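Local coordinates for protein beta-porphyranase A (Bacteroides plebeius, PDB 4AW7) that hydrolyses the sulfated red-seaweed polysaccharide porphyran at beta-1,4 linkages between D-galactose and L-galactose-6-sulfate, releasing mostly disaccharides, at residues T28-S36 against N303-L311. Numbering follows the deposited sequence.
Sequences TRRFLSGVS and NLMERQDNL
The guanidinium of Arg30 and the carboxylate of Glu306 meet edge to edge, their planes only 13° apart. Two nitrogens grip end-on, NH1 of Arg30 holding OE2 of Glu306 at 3.0 Å and NH2 holding OE1 at 2.9 Å, each on a syn lone pair. With CG anti to the backbone N (chi1 179°) and an extended chain, Arg30 reaches across, while Glu306 bends at chi2 (-67°) to present both oxygens. Glu586 pairs with NE, giving Arg30 a second acid; an alanine here would probably leave both carboxylates without this shared counter-charge and Glu306 freer to turn. Beside the bridge, CD1 of Leu32 presses on the turn 305-308, 3.3 Å from the carbonyl O of Met305 and 4.1 Å from CB of Gln308. Farther along, OG of Ser33 donates to OD2 of Asp309 (2.9 Å), and Arg473 pairs with OD1, fixing that carboxylate from both oxygens. CG2 of Val35 rests 3.6 Å from NE2 of Gln308; the main polar tie of that amide is to Arg372. The type II' turn 32-35, which ends strand 29-32, paired with strand 469-484 of the beta-sandwich part, thus docks on the type I turn 305-308 that leads from helix 293-305 toward strand 311-316, a helix-to-strand connection of the catalytic (beta/alpha)8-type barrel: an interface between barrel and sandwich, with Leu32 between the Arg30-Glu306 and Ser33-Asp309 pairs, remote from the substrate cleft.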
ATOM      1  N   THR A  28      -5.603 -17.185 -19.873  1.00 11.79           N
ATOM      2  CA  THR A  28      -6.107 -15.813 -20.024  1.00 10.91           C
ATOM      3  C   THR A  28      -5.159 -14.877 -19.307  1.00 10.52           C
ATOM      4  O   THR A  28      -4.991 -14.985 -18.094  1.00 10.69           O
ATOM      5  CB  THR A  28      -7.530 -15.699 -19.474  1.00 11.69           C
ATOM      6  OG1 THR A  28      -8.388 -16.549 -20.247  1.00 13.34           O
ATOM      7  CG2 THR A  28      -8.058 -14.270 -19.562  1.00 12.67           C
ATOM      8  N   ARG A  29      -4.537 -13.984 -20.061  1.00  9.44           N
ATOM      9  CA  ARG A  29      -3.675 -12.978 -19.484  1.00 10.23           C
ATOM     10  C   ARG A  29      -4.538 -11.887 -18.836  1.00  9.56           C
ATOM     11  O   ARG A  29      -5.515 -11.466 -19.440  1.00 11.46           O
ATOM     12  CB  ARG A  29      -2.771 -12.402 -20.568  1.00 10.85           C
ATOM     13  CG  ARG A  29      -1.850 -11.304 -20.093  1.00 12.20           C
ATOM     14  CD  ARG A  29      -0.732 -11.037 -21.034  1.00 14.18           C
ATOM     15  NE  ARG A  29      -1.186 -10.792 -22.418  1.00 16.38           N
ATOM     16  CZ  ARG A  29      -0.461 -10.178 -23.344  1.00 20.02           C
ATOM     17  NH1 ARG A  29       0.756  -9.704 -23.061  1.00 21.30           N
ATOM     18  NH2 ARG A  29      -1.014  -9.965 -24.535  1.00 22.55           N
ATOM     19  N   ARG A  30      -4.159 -11.391 -17.675  1.00  8.48           N
ATOM     20  CA  ARG A  30      -4.918 -10.362 -16.980  1.00  7.87           C
ATOM     21  C   ARG A  30      -4.103  -9.081 -16.902  1.00  7.50           C
ATOM     22  O   ARG A  30      -2.887  -9.101 -16.639  1.00  8.54           O
ATOM     23  CB  ARG A  30      -5.363 -10.858 -15.596  1.00  7.80           C
ATOM     24  CG  ARG A  30      -6.147  -9.832 -14.772  1.00  8.99           C
ATOM     25  CD  ARG A  30      -6.991 -10.515 -13.707  1.00  8.32           C
ATOM     26  NE  ARG A  30      -7.680  -9.547 -12.860  1.00  8.63           N
ATOM     27  CZ  ARG A  30      -7.187  -9.023 -11.746  1.00  8.64           C
ATOM     28  NH1 ARG A  30      -5.975  -9.363 -11.285  1.00  8.68           N
ATOM     29  NH2 ARG A  30      -7.923  -8.124 -11.097  1.00  9.36           N
ATOM     30  N   PHE A  31      -4.782  -7.953 -17.143  1.00  7.84           N
ATOM     31  CA  PHE A  31      -4.197  -6.634 -17.047  1.00  7.73           C
ATOM     32  C   PHE A  31      -4.914  -5.828 -16.000  1.00  7.68           C
ATOM     33  O   PHE A  31      -6.147  -5.910 -15.861  1.00  8.78           O
ATOM     34  CB  PHE A  31      -4.354  -5.860 -18.382  1.00  9.03           C
ATOM     35  CG  PHE A  31      -3.469  -6.352 -19.494  1.00  8.92           C
ATOM     36  CD1 PHE A  31      -3.812  -7.454 -20.226  1.00  9.85           C
ATOM     37  CD2 PHE A  31      -2.290  -5.695 -19.789  1.00  9.76           C
ATOM     38  CE1 PHE A  31      -2.950  -7.879 -21.258  1.00 10.81           C
ATOM     39  CE2 PHE A  31      -1.460  -6.119 -20.817  1.00 10.98           C
ATOM     40  CZ  PHE A  31      -1.831  -7.211 -21.552  1.00 11.11           C
ATOM     41  N   LEU A  32      -4.149  -5.026 -15.267  1.00  7.41           N
ATOM     42  CA  LEU A  32      -4.665  -3.911 -14.480  1.00  7.42           C
ATOM     43  C   LEU A  32      -4.455  -2.712 -15.344  1.00  7.57           C
ATOM     44  O   LEU A  32      -3.334  -2.229 -15.507  1.00  7.97           O
ATOM     45  CB  LEU A  32      -3.917  -3.798 -13.134  1.00  7.67           C
ATOM     46  CG  LEU A  32      -3.867  -5.056 -12.279  1.00  7.72           C
ATOM     47  CD1 LEU A  32      -3.141  -4.785 -10.978  1.00  7.86           C
ATOM     48  CD2 LEU A  32      -5.205  -5.688 -12.033  1.00  8.40           C
ATOM     49  N   SER A  33      -5.530  -2.258 -15.983  1.00  8.76           N
ATOM     50  CA  SER A  33      -5.468  -1.232 -17.045  1.00  9.54           C
ATOM     51  C   SER A  33      -4.356  -1.565 -18.023  1.00  9.19           C
ATOM     52  O   SER A  33      -4.474  -2.549 -18.737  1.00 11.16           O
ATOM     53  CB  SER A  33      -5.390   0.161 -16.482  1.00 11.96           C
ATOM     54  OG  SER A  33      -6.383   0.344 -15.578  1.00 21.89           O
ATOM     55  N   GLY A  34      -3.302  -0.775 -18.095  1.00  9.55           N
ATOM     56  CA  GLY A  34      -2.226  -0.990 -19.069  1.00 10.10           C
ATOM     57  C   GLY A  34      -1.136  -1.974 -18.711  1.00  9.86           C
ATOM     58  O   GLY A  34      -0.252  -2.154 -19.525  1.00 13.14           O
ATOM     59  N   VAL A  35      -1.152  -2.620 -17.554  1.00  8.95           N
ATOM     60  CA  VAL A  35      -0.036  -3.464 -17.142  1.00  8.76           C
ATOM     61  C   VAL A  35      -0.493  -4.840 -16.735  1.00  8.22           C
ATOM     62  O   VAL A  35      -1.443  -4.991 -15.966  1.00  9.23           O
ATOM     63  CB  VAL A  35       0.832  -2.784 -16.058  1.00  8.55           C
ATOM     64  CG1 VAL A  35       0.103  -2.627 -14.720  1.00  9.54           C
ATOM     65  CG2 VAL A  35       2.190  -3.486 -15.858  1.00  9.31           C
ATOM     66  N   SER A  36       0.237  -5.852 -17.178  1.00  8.01           N
ATOM     67  CA  SER A  36       0.055  -7.240 -16.742  1.00  7.95           C
ATOM     68  C   SER A  36       1.188  -7.756 -15.867  1.00  7.33           C
ATOM     69  O   SER A  36       0.962  -8.417 -14.856  1.00  7.88           O
ATOM     70  CB  SER A  36      -0.148  -8.181 -17.937  1.00  8.57           C
ATOM     71  OG  SER A  36      -0.264  -9.525 -17.546  1.00  8.79           O
ATOM     72  N   ASN A 303      -3.758  -6.608  -1.487  1.00  7.92           N
ATOM     73  CA  ASN A 303      -4.463  -5.334  -1.760  1.00  8.55           C
ATOM     74  C   ASN A 303      -3.609  -4.527  -2.722  1.00  7.19           C
ATOM     75  O   ASN A 303      -4.055  -4.043  -3.768  1.00  7.02           O
ATOM     76  CB  ASN A 303      -4.670  -4.620  -0.372  1.00  9.65           C
ATOM     77  CG  ASN A 303      -5.177  -3.176  -0.435  1.00  8.46           C
ATOM     78  OD1 ASN A 303      -5.182  -2.519  -1.488  1.00  9.18           O
ATOM     79  ND2 ASN A 303      -5.623  -2.641   0.743  1.00 10.55           N
ATOM     80  N   LEU A 304      -2.346  -4.338  -2.351  1.00  6.87           N
ATOM     81  CA  LEU A 304      -1.487  -3.437  -3.106  1.00  6.82           C
ATOM     82  C   LEU A 304      -1.116  -3.997  -4.469  1.00  6.21           C
ATOM     83  O   LEU A 304      -0.958  -3.231  -5.419  1.00  6.48           O
ATOM     84  CB  LEU A 304      -0.250  -3.071  -2.281  1.00  6.84           C
ATOM     85  CG  LEU A 304      -0.521  -2.434  -0.925  1.00  6.91           C
ATOM     86  CD1 LEU A 304       0.765  -2.085  -0.210  1.00  9.05           C
ATOM     87  CD2 LEU A 304      -1.474  -1.242  -1.030  1.00  8.41           C
ATOM     88  N   MET A 305      -1.007  -5.323  -4.625  1.00  6.25           N
ATOM     89  CA  MET A 305      -0.807  -5.921  -5.943  1.00  6.45           C
ATOM     90  C   MET A 305      -1.922  -5.562  -6.910  1.00  6.38           C
ATOM     91  O   MET A 305      -1.680  -5.287  -8.091  1.00  7.23           O
ATOM     92  CB  MET A 305      -0.659  -7.438  -5.828  1.00  6.88           C
ATOM     93  CG  MET A 305       0.735  -7.834  -5.323  1.00  7.31           C
ATOM     94  SD  MET A 305       0.816  -9.617  -5.093  1.00  9.20           S
ATOM     95  CE  MET A 305       2.570  -9.843  -4.979  1.00  8.73           C
ATOM     96  N   GLU A 306      -3.155  -5.528  -6.400  1.00  6.68           N
ATOM     97  CA  GLU A 306      -4.329  -5.172  -7.197  1.00  6.40           C
ATOM     98  C   GLU A 306      -4.401  -3.683  -7.512  1.00  6.41           C
ATOM     99  O   GLU A 306      -5.317  -3.279  -8.250  1.00  7.91           O
ATOM    100  CB  GLU A 306      -5.589  -5.600  -6.473  1.00  6.81           C
ATOM    101  CG  GLU A 306      -5.836  -7.095  -6.535  1.00  8.32           C
ATOM    102  CD  GLU A 306      -6.148  -7.571  -7.949  1.00  9.42           C
ATOM    103  OE1 GLU A 306      -7.132  -7.083  -8.531  1.00 11.10           O
ATOM    104  OE2 GLU A 306      -5.434  -8.424  -8.496  1.00  9.92           O
ATOM    105  N   ARG A 307      -3.449  -2.889  -7.065  1.00  6.40           N
ATOM    106  CA  ARG A 307      -3.376  -1.471  -7.357  1.00  6.46           C
ATOM    107  C   ARG A 307      -2.128  -1.102  -8.184  1.00  6.14           C
ATOM    108  O   ARG A 307      -1.755   0.071  -8.268  1.00  7.19           O
ATOM    109  CB  ARG A 307      -3.411  -0.635  -6.081  1.00  7.23           C
ATOM    110  CG  ARG A 307      -4.644  -0.876  -5.234  1.00  8.33           C
ATOM    111  CD  ARG A 307      -4.700   0.095  -4.102  1.00 10.06           C
ATOM    112  NE  ARG A 307      -5.800  -0.212  -3.191  1.00  7.98           N
ATOM    113  CZ  ARG A 307      -6.973   0.416  -3.110  1.00  7.79           C
ATOM    114  NH1 ARG A 307      -7.235   1.490  -3.837  1.00  9.78           N
ATOM    115  NH2 ARG A 307      -7.871  -0.030  -2.245  1.00  9.06           N
ATOM    116  N   GLN A 308      -1.453  -2.096  -8.770  1.00  6.50           N
ATOM    117  CA  GLN A 308      -0.135  -1.822  -9.360  1.00  6.68           C
ATOM    118  C   GLN A 308      -0.150  -0.675 -10.372  1.00  6.90           C
ATOM    119  O   GLN A 308       0.806   0.097 -10.466  1.00  7.46           O
ATOM    120  CB  GLN A 308       0.444  -3.079 -10.007  1.00  6.64           C
ATOM    121  CG  GLN A 308       1.918  -2.934 -10.334  1.00  6.48           C
ATOM    122  CD  GLN A 308       2.440  -4.112 -11.105  1.00  6.11           C
ATOM    123  OE1 GLN A 308       2.529  -5.229 -10.579  1.00  7.01           O
ATOM    124  NE2 GLN A 308       2.821  -3.877 -12.365  1.00  7.64           N
ATOM    125  N   ASP A 309      -1.214  -0.589 -11.156  1.00  6.80           N
ATOM    126  CA  ASP A 309      -1.367   0.436 -12.168  1.00  7.49           C
ATOM    127  C   ASP A 309      -1.552   1.824 -11.607  1.00  8.48           C
ATOM    128  O   ASP A 309      -1.451   2.803 -12.363  1.00 11.68           O
ATOM    129  CB  ASP A 309      -2.518   0.115 -13.133  1.00  7.94           C
ATOM    130  CG  ASP A 309      -3.844  -0.132 -12.472  1.00  8.35           C
ATOM    131  OD1 ASP A 309      -3.917  -0.577 -11.324  1.00  9.01           O
ATOM    132  OD2 ASP A 309      -4.875   0.081 -13.158  1.00 13.31           O
ATOM    133  N   ASN A 310      -1.837   1.931 -10.322  1.00  7.05           N
ATOM    134  CA  ASN A 310      -1.904   3.218  -9.629  1.00  7.85           C
ATOM    135  C   ASN A 310      -1.015   3.281  -8.388  1.00  7.83           C
ATOM    136  O   ASN A 310      -1.337   3.975  -7.424  1.00  8.48           O
ATOM    137  CB  ASN A 310      -3.342   3.582  -9.257  1.00  9.09           C
ATOM    138  CG  ASN A 310      -3.491   5.076  -9.008  1.00 12.16           C
ATOM    139  OD1 ASN A 310      -2.912   5.892  -9.727  1.00 12.85           O
ATOM    140  ND2 ASN A 310      -4.202   5.453  -7.910  1.00 13.28           N
ATOM    141  N   LEU A 311       0.114   2.582  -8.426  1.00  7.53           N
ATOM    142  CA  LEU A 311       1.007   2.470  -7.265  1.00  7.35           C
ATOM    143  C   LEU A 311       2.428   2.760  -7.717  1.00  7.12           C
ATOM    144  O   LEU A 311       2.994   2.039  -8.528  1.00  8.23           O
ATOM    145  CB  LEU A 311       0.911   1.079  -6.658  1.00  7.19           C
ATOM    146  CG  LEU A 311       1.784   0.855  -5.395  1.00  7.69           C
ATOM    147  CD1 LEU A 311       1.232   1.585  -4.165  1.00 10.47           C
ATOM    148  CD2 LEU A 311       1.896  -0.649  -5.120  1.00  9.65           C
TER